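Long-range contacts in polyphosphate kinase (Porphyromonas gingivalis, PDB 2O8R), which probably catalyses the reversible transfer of the terminal phosphate of ATP to long-chain polyphosphate, with magnesium as cofactor: residues A[372-377]-A[442-447]; A[368-373]-A[396-401]. The protein carries 3 engineered substitutions. All blocks are in the same frame, centred on the assembly; numbering follows the deposited sequence.

Overall arrangement
Following the chain from the N terminus, both contacts use strand 370-377 of the first phospholipase D-like C-terminal domain. Contact 2 closes the shorter loop: the chain leaves this strand, runs through helix 385-395 and returns as parallel strand 399-404. Contact 1 closes a longer loop from the same strand, and that helix and returning strand fall within its span; helix 416-425 and strand 428-431 follow before 442-447 comes back antiparallel. Strand 370-377 thus lies between strands 399-404 and 442-447 in one mixed sheet. The contacts share Glu372 and Ile373, their centres about 9 Å apart. Ser371 N, with a probable hydrogen bond to Leu446 O at 2.8 Å, links the two.

Contact 1: A[372-377]-A[442-447]; sequences EIRLTQ and TALILY
Leu375 and Ala443 meet in an antiparallel strand pair of the mixed sheet in this phospholipase D-like domain, their CB atoms 3.8 Å apart. Ile373 and Ile445 form a second non-hydrogen-bonded pair on the same face. The axes of the two short strands run at 178°. Leu446 N bonds to Glu372 O at 2.8 Å and Arg374 N to Leu444 O at 2.9 Å, whereas the return bond from Glu372 N to Leu446 O is weak.

The face with Ile373, Leu375, Ala443 and Ile445 is buried: helix 385-395 covers Ile373 and Leu375, and helix 355-365 covers Ile373 and Ile445. On the opposite face, Leu444 and Leu446 are buried under helix 484-497. Arg374 lies alongside Leu444, both side chains pointing the same way, with Arg374 CD 4.0 Å from Leu444 CD2.

Towards Glu372 this second face opens partly to solvent, although Glu372 still lies along Leu446. Glu372 CG stands between its own backbone N and carbonyl carbon (chi1 66°), and the extended chain beyond it runs beside Leu446, bringing CG to 3.5 Å from Leu446 CD1. Arg374 bends at chi3, and its NH1 reaches Glu372 OE2 at 3.1 Å from above the carboxylate plane, forming a salt bridge.

At the other end the strands approach the predicted phosphohistidine intermediate His439, whose side chain is about 8 Å from that of Thr376. There a side chain replaces a backbone acceptor: Thr376 OG1, also hydrogen-bonded to Ala440 O, receives Thr442 N at 3.0 Å.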
ATOM      1  N   GLU A 372      23.272 -19.104 -11.646  1.00 64.52           N
ATOM      2  CA  GLU A 372      21.947 -18.973 -11.061  1.00 67.17           C
ATOM      3  C   GLU A 372      21.835 -18.445  -9.634  1.00 61.03           C
ATOM      4  O   GLU A 372      22.773 -18.514  -8.850  1.00 69.69           O
ATOM      5  CB  GLU A 372      21.124 -20.251 -11.251  1.00 64.39           C
ATOM      6  CG  GLU A 372      21.594 -21.475 -10.540  1.00 69.75           C
ATOM      7  CD  GLU A 372      20.547 -22.588 -10.575  1.00 79.19           C
ATOM      8  OE1 GLU A 372      20.922 -23.774 -10.433  1.00 94.12           O
ATOM      9  OE2 GLU A 372      19.346 -22.280 -10.739  1.00 72.53           O
ATOM     10  N   ILE A 373      20.666 -17.880  -9.339  1.00 58.79           N
ATOM     11  CA  ILE A 373      20.310 -17.391  -8.015  1.00 51.58           C
ATOM     12  C   ILE A 373      19.002 -18.043  -7.601  1.00 53.56           C
ATOM     13  O   ILE A 373      18.051 -18.111  -8.380  1.00 54.21           O
ATOM     14  CB  ILE A 373      20.108 -15.885  -8.014  1.00 43.48           C
ATOM     15  CG1 ILE A 373      21.332 -15.181  -8.598  1.00 58.36           C
ATOM     16  CG2 ILE A 373      19.820 -15.395  -6.620  1.00 46.92           C
ATOM     17  CD1 ILE A 373      21.135 -13.691  -8.819  1.00 52.72           C
ATOM     18  N   ARG A 374      18.966 -18.556  -6.378  1.00 54.80           N
ATOM     19  CA  ARG A 374      17.792 -19.253  -5.866  1.00 51.22           C
ATOM     20  C   ARG A 374      17.568 -18.823  -4.434  1.00 54.49           C
ATOM     21  O   ARG A 374      18.510 -18.816  -3.635  1.00 50.61           O
ATOM     22  CB  ARG A 374      18.007 -20.760  -5.924  1.00 54.61           C
ATOM     23  CG  ARG A 374      18.451 -21.240  -7.287  1.00 59.32           C
ATOM     24  CD  ARG A 374      19.041 -22.629  -7.249  1.00 77.61           C
ATOM     25  NE  ARG A 374      18.047 -23.682  -7.045  1.00 84.14           N
ATOM     26  CZ  ARG A 374      17.107 -24.022  -7.919  1.00 74.86           C
ATOM     27  NH1 ARG A 374      16.989 -23.374  -9.073  1.00 63.27           N
ATOM     28  NH2 ARG A 374      16.272 -25.011  -7.633  1.00 74.71           N
ATOM     29  N   LEU A 375      16.338 -18.438  -4.111  1.00 48.56           N
ATOM     30  CA  LEU A 375      16.019 -18.071  -2.729  1.00 52.14           C
ATOM     31  C   LEU A 375      14.590 -18.394  -2.254  1.00 54.49           C
ATOM     32  O   LEU A 375      13.660 -18.640  -3.041  1.00 43.56           O
ATOM     33  CB  LEU A 375      16.366 -16.603  -2.455  1.00 50.24           C
ATOM     34  CG  LEU A 375      15.265 -15.545  -2.503  1.00 58.24           C
ATOM     35  CD1 LEU A 375      15.740 -14.271  -1.819  1.00 61.52           C
ATOM     36  CD2 LEU A 375      14.877 -15.280  -3.926  1.00 62.88           C
ATOM     37  N   THR A 376      14.430 -18.394  -0.941  1.00 34.93           N
ATOM     38  CA  THR A 376      13.125 -18.589  -0.368  1.00 51.20           C
ATOM     39  C   THR A 376      12.553 -17.218  -0.010  1.00 50.15           C
ATOM     40  O   THR A 376      13.306 -16.271   0.172  1.00 56.55           O
ATOM     41  CB  THR A 376      13.202 -19.530   0.843  1.00 46.37           C
ATOM     42  OG1 THR A 376      14.210 -19.067   1.745  1.00 43.76           O
ATOM     43  CG2 THR A 376      13.578 -20.928   0.396  1.00 42.15           C
ATOM     44  N   GLN A 377      11.226 -17.116   0.053  1.00 65.04           N
ATOM     45  CA  GLN A 377      10.513 -15.877   0.390  1.00 58.72           C
ATOM     46  C   GLN A 377       9.177 -16.236   1.046  1.00 65.66           C
ATOM     47  O   GLN A 377       8.475 -17.127   0.553  1.00 62.63           O
ATOM     48  CB  GLN A 377      10.239 -15.073  -0.885  1.00 62.23           C
ATOM     49  CG  GLN A 377      11.215 -13.940  -1.172  1.00 73.52           C
ATOM     50  CD  GLN A 377      10.672 -12.565  -0.796  1.00 83.70           C
ATOM     51  OE1 GLN A 377      11.229 -11.537  -1.191  1.00 87.38           O
ATOM     52  NE2 GLN A 377       9.580 -12.540  -0.035  1.00 87.92           N
ATOM     53  N   THR A 442      16.815 -19.342   3.187  1.00 48.45           N
ATOM     54  CA  THR A 442      18.089 -19.475   2.495  1.00 62.19           C
ATOM     55  C   THR A 442      18.106 -18.788   1.131  1.00 62.37           C
ATOM     56  O   THR A 442      17.088 -18.728   0.446  1.00 70.27           O
ATOM     57  CB  THR A 442      18.449 -20.955   2.265  1.00 60.12           C
ATOM     58  OG1 THR A 442      17.464 -21.546   1.415  1.00 91.70           O
ATOM     59  CG2 THR A 442      18.487 -21.731   3.575  1.00 83.46           C
ATOM     60  N   ALA A 443      19.273 -18.276   0.749  1.00 61.46           N
ATOM     61  CA  ALA A 443      19.520 -17.820  -0.620  1.00 48.02           C
ATOM     62  C   ALA A 443      20.747 -18.548  -1.166  1.00 58.65           C
ATOM     63  O   ALA A 443      21.559 -19.081  -0.402  1.00 54.61           O
ATOM     64  CB  ALA A 443      19.721 -16.322  -0.664  1.00 43.45           C
ATOM     65  N   LEU A 444      20.886 -18.577  -2.486  1.00 55.25           N
ATOM     66  CA  LEU A 444      21.956 -19.348  -3.103  1.00 57.83           C
ATOM     67  C   LEU A 444      22.418 -18.719  -4.383  1.00 50.82           C
ATOM     68  O   LEU A 444      21.626 -18.536  -5.298  1.00 57.42           O
ATOM     69  CB  LEU A 444      21.485 -20.766  -3.418  1.00 45.51           C
ATOM     70  CG  LEU A 444      22.522 -21.687  -4.045  1.00 49.30           C
ATOM     71  CD1 LEU A 444      23.676 -21.980  -3.082  1.00 47.15           C
ATOM     72  CD2 LEU A 444      21.856 -22.965  -4.476  1.00 43.01           C
ATOM     73  N   ILE A 445      23.705 -18.400  -4.449  1.00 59.70           N
ATOM     74  CA  ILE A 445      24.302 -17.891  -5.678  1.00 64.08           C
ATOM     75  C   ILE A 445      25.267 -18.939  -6.215  1.00 64.83           C
ATOM     76  O   ILE A 445      26.197 -19.329  -5.515  1.00 73.97           O
ATOM     77  CB  ILE A 445      25.037 -16.567  -5.447  1.00 53.26           C
ATOM     78  CG1 ILE A 445      24.064 -15.496  -4.978  1.00 52.67           C
ATOM     79  CG2 ILE A 445      25.666 -16.096  -6.721  1.00 55.71           C
ATOM     80  CD1 ILE A 445      24.718 -14.454  -4.142  1.00 51.75           C
ATOM     81  N   LEU A 446      25.038 -19.398  -7.448  1.00 50.88           N
ATOM     82  CA  LEU A 446      25.881 -20.444  -8.042  1.00 61.48           C
ATOM     83  C   LEU A 446      26.763 -19.922  -9.184  1.00 69.61           C
ATOM     84  O   LEU A 446      26.313 -19.177 -10.068  1.00 67.21           O
ATOM     85  CB  LEU A 446      25.040 -21.636  -8.514  1.00 43.48           C
ATOM     86  CG  LEU A 446      24.270 -22.462  -7.475  1.00 63.88           C
ATOM     87  CD1 LEU A 446      23.328 -23.420  -8.178  1.00 34.54           C
ATOM     88  CD2 LEU A 446      25.180 -23.219  -6.490  1.00 52.06           C
ATOM     89  N   TYR A 447      28.029 -20.318  -9.147  1.00 59.16           N
ATOM     90  CA  TYR A 447      28.971 -19.958 -10.183  1.00 62.08           C
ATOM     91  C   TYR A 447      28.921 -20.959 -11.321  1.00 68.06           C
ATOM     92  O   TYR A 447      28.524 -22.109 -11.114  1.00 73.50           O
ATOM     93  CB  TYR A 447      30.376 -19.933  -9.609  1.00 54.34           C
ATOM     94  CG  TYR A 447      30.622 -18.783  -8.664  1.00 60.29           C
ATOM     95  CD1 TYR A 447      30.320 -17.477  -9.027  1.00 56.07           C
ATOM     96  CD2 TYR A 447      31.188 -19.001  -7.418  1.00 57.89           C
ATOM     97  CE1 TYR A 447      30.559 -16.423  -8.160  1.00 77.36           C
ATOM     98  CE2 TYR A 447      31.435 -17.956  -6.543  1.00 71.24           C
ATOM     99  CZ  TYR A 447      31.117 -16.672  -6.912  1.00 78.03           C
ATOM    100  OH  TYR A 447      31.369 -15.646  -6.023  1.00 84.27           O
TER

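Contact 2: A[368-373]-A[396-401]; sequences PDVSEI and SGKKVS
The beta-alpha-beta unit formed by strand 370-377, helix 385-395 and strand 399-404 closes here, where Glu372 and Ile373 come level with Lys399 and Val400 in parallel pairing. The short strand segments run 14° apart. Three backbone bonds join them, and donors alternate between the strands: Lys399 N gives to Ser371 O, Ile373 N to Lys399 O, and Ser401 N to Ile373 O. The middle one, Ile373 N to Lys399 O, measures 2.9 Å. Ile373 O also receives a CA-H contact from Val400.

Ile373 and Val400 turn to the same face of the sheet, where both pack on Leu390 of the connecting helix. On the other face Glu372 and Lys399 cross at their bases, CB to CB at 3.4 Å. The extended Lys399 chain then leads away, leaving Lys399 NZ 5.8 Å from Glu372 OE2, whose carboxylate is already paired with Arg374. A water lies between Glu372 OE2, Ile373 O and Ser401 OG, though its modelled distances to OE2 and OG are too short to be trusted in detail.

A Schellman motif ends helix 385-395 just before the returning strand: Gly397, with positive phi, is its C-prime residue, and Lys398 N reaches back to Ala393 O. The entering strand is irregular too, since Ser371 and Glu372 both face Leu446 in a classic beta bulge, and Ser371 OG bonds to Leu446 O.

Lys398 CB points toward the first strand and lies 3.5 Å from Ser371 O. Bends at chi3 and chi4 (144° and 53°) carry the chain past Val370, with Lys398 CE 3.4 Å from Val370 O. Lys398 NZ is hydrogen-bonded to Ala365 O at the end of helix 355-365.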
ATOM      1  N   PRO A 368      29.402 -11.887 -14.795  1.00 86.06           N
ATOM      2  CA  PRO A 368      29.573 -12.963 -15.777  1.00 82.69           C
ATOM      3  C   PRO A 368      29.710 -14.367 -15.176  1.00 82.95           C
ATOM      4  O   PRO A 368      29.324 -15.346 -15.820  1.00 81.45           O
ATOM      5  CB  PRO A 368      30.885 -12.590 -16.480  1.00 85.96           C
ATOM      6  CG  PRO A 368      31.519 -11.532 -15.620  1.00 83.72           C
ATOM      7  CD  PRO A 368      30.374 -10.805 -15.014  1.00 81.03           C
ATOM      8  N   ASP A 369      30.245 -14.465 -13.960  1.00 75.81           N
ATOM      9  CA  ASP A 369      30.529 -15.769 -13.351  1.00 68.35           C
ATOM     10  C   ASP A 369      29.303 -16.513 -12.819  1.00 72.02           C
ATOM     11  O   ASP A 369      29.359 -17.721 -12.613  1.00 70.66           O
ATOM     12  CB  ASP A 369      31.557 -15.627 -12.229  1.00 69.29           C
ATOM     13  CG  ASP A 369      32.850 -14.958 -12.691  1.00 89.63           C
ATOM     14  OD1 ASP A 369      33.068 -14.822 -13.917  1.00 84.51           O
ATOM     15  OD2 ASP A 369      33.658 -14.574 -11.813  1.00 87.72           O
ATOM     16  N   VAL A 370      28.204 -15.795 -12.598  1.00 70.00           N
ATOM     17  CA  VAL A 370      27.030 -16.374 -11.946  1.00 62.89           C
ATOM     18  C   VAL A 370      26.106 -17.053 -12.954  1.00 60.42           C
ATOM     19  O   VAL A 370      25.681 -16.442 -13.934  1.00 55.96           O
ATOM     20  CB  VAL A 370      26.213 -15.305 -11.154  1.00 67.96           C
ATOM     21  CG1 VAL A 370      25.094 -15.957 -10.342  1.00 51.60           C
ATOM     22  CG2 VAL A 370      27.108 -14.492 -10.247  1.00 66.66           C
ATOM     23  N   SER A 371      25.788 -18.315 -12.693  1.00 57.44           N
ATOM     24  CA  SER A 371      24.839 -19.046 -13.510  1.00 57.97           C
ATOM     25  C   SER A 371      23.436 -18.871 -12.947  1.00 69.29           C
ATOM     26  O   SER A 371      22.508 -18.524 -13.684  1.00 75.73           O
ATOM     27  CB  SER A 371      25.207 -20.532 -13.581  1.00 64.23           C
ATOM     28  OG  SER A 371      25.132 -21.145 -12.305  1.00 79.51           O
ATOM     29  N   GLU A 372      23.272 -19.104 -11.646  1.00 64.52           N
ATOM     30  CA  GLU A 372      21.947 -18.973 -11.061  1.00 67.17           C
ATOM     31  C   GLU A 372      21.835 -18.445  -9.634  1.00 61.03           C
ATOM     32  O   GLU A 372      22.773 -18.514  -8.850  1.00 69.69           O
ATOM     33  CB  GLU A 372      21.124 -20.251 -11.251  1.00 64.39           C
ATOM     34  CG  GLU A 372      21.594 -21.475 -10.540  1.00 69.75           C
ATOM     35  CD  GLU A 372      20.547 -22.588 -10.575  1.00 79.19           C
ATOM     36  OE1 GLU A 372      20.922 -23.774 -10.433  1.00 94.12           O
ATOM     37  OE2 GLU A 372      19.346 -22.280 -10.739  1.00 72.53           O
ATOM     38  N   ILE A 373      20.666 -17.880  -9.339  1.00 58.79           N
ATOM     39  CA  ILE A 373      20.310 -17.391  -8.015  1.00 51.58           C
ATOM     40  C   ILE A 373      19.002 -18.043  -7.601  1.00 53.56           C
ATOM     41  O   ILE A 373      18.051 -18.111  -8.380  1.00 54.21           O
ATOM     42  CB  ILE A 373      20.108 -15.885  -8.014  1.00 43.48           C
ATOM     43  CG1 ILE A 373      21.332 -15.181  -8.598  1.00 58.36           C
ATOM     44  CG2 ILE A 373      19.820 -15.395  -6.620  1.00 46.92           C
ATOM     45  CD1 ILE A 373      21.135 -13.691  -8.819  1.00 52.72           C
ATOM     46  N   SER A 396      19.282 -10.350 -17.060  1.00 72.10           N
ATOM     47  CA  SER A 396      20.660 -10.597 -17.473  1.00 58.86           C
ATOM     48  C   SER A 396      20.888 -12.050 -17.835  1.00 65.17           C
ATOM     49  O   SER A 396      22.036 -12.490 -17.914  1.00 78.40           O
ATOM     50  CB  SER A 396      21.638 -10.214 -16.367  1.00 58.36           C
ATOM     51  OG  SER A 396      22.392  -9.077 -16.733  1.00 80.20           O
ATOM     52  N   GLY A 397      19.803 -12.800 -18.021  1.00 56.42           N
ATOM     53  CA  GLY A 397      19.883 -14.167 -18.539  1.00 56.69           C
ATOM     54  C   GLY A 397      20.096 -15.270 -17.517  1.00 61.89           C
ATOM     55  O   GLY A 397      20.003 -16.447 -17.852  1.00 76.57           O
ATOM     56  N   LYS A 398      20.375 -14.897 -16.272  1.00 58.12           N
ATOM     57  CA  LYS A 398      20.722 -15.864 -15.233  1.00 55.13           C
ATOM     58  C   LYS A 398      19.476 -16.565 -14.722  1.00 61.38           C
ATOM     59  O   LYS A 398      18.425 -15.939 -14.586  1.00 74.13           O
ATOM     60  CB  LYS A 398      21.434 -15.167 -14.070  1.00 52.37           C
ATOM     61  CG  LYS A 398      22.271 -13.977 -14.494  1.00 59.22           C
ATOM     62  CD  LYS A 398      23.343 -13.652 -13.488  1.00 74.90           C
ATOM     63  CE  LYS A 398      24.598 -13.179 -14.195  1.00 86.57           C
ATOM     64  NZ  LYS A 398      24.335 -12.058 -15.137  1.00 90.73           N
ATOM     65  N   LYS A 399      19.605 -17.858 -14.434  1.00 55.89           N
ATOM     66  CA  LYS A 399      18.507 -18.646 -13.881  1.00 57.32           C
ATOM     67  C   LYS A 399      18.063 -18.156 -12.497  1.00 58.36           C
ATOM     68  O   LYS A 399      18.839 -18.190 -11.552  1.00 62.01           O
ATOM     69  CB  LYS A 399      18.918 -20.109 -13.804  1.00 44.42           C
ATOM     70  CG  LYS A 399      19.053 -20.793 -15.147  1.00 51.92           C
ATOM     71  CD  LYS A 399      19.046 -22.300 -14.977  1.00 65.90           C
ATOM     72  CE  LYS A 399      19.130 -23.008 -16.313  1.00 91.70           C
ATOM     73  NZ  LYS A 399      19.072 -24.484 -16.126  1.00111.77           N
ATOM     74  N   VAL A 400      16.818 -17.692 -12.377  1.00 60.35           N
ATOM     75  CA  VAL A 400      16.331 -17.150 -11.099  1.00 50.05           C
ATOM     76  C   VAL A 400      15.075 -17.866 -10.584  1.00 52.52           C
ATOM     77  O   VAL A 400      14.012 -17.787 -11.201  1.00 67.98           O
ATOM     78  CB  VAL A 400      16.072 -15.626 -11.176  1.00 57.26           C
ATOM     79  CG1 VAL A 400      15.588 -15.100  -9.832  1.00 70.06           C
ATOM     80  CG2 VAL A 400      17.325 -14.878 -11.605  1.00 52.87           C
ATOM     81  N   SER A 401      15.198 -18.561  -9.455  1.00 43.53           N
ATOM     82  CA  SER A 401      14.046 -19.249  -8.855  1.00 54.62           C
ATOM     83  C   SER A 401      13.689 -18.675  -7.491  1.00 49.92           C
ATOM     84  O   SER A 401      14.576 -18.388  -6.689  1.00 54.80           O
ATOM     85  CB  SER A 401      14.331 -20.735  -8.687  1.00 39.35           C
ATOM     86  OG  SER A 401      15.417 -21.120  -9.502  1.00 81.70           O
TER
HETATM   87  O   HOH W   1      17.641 -20.543 -10.422  1.00 65.22           O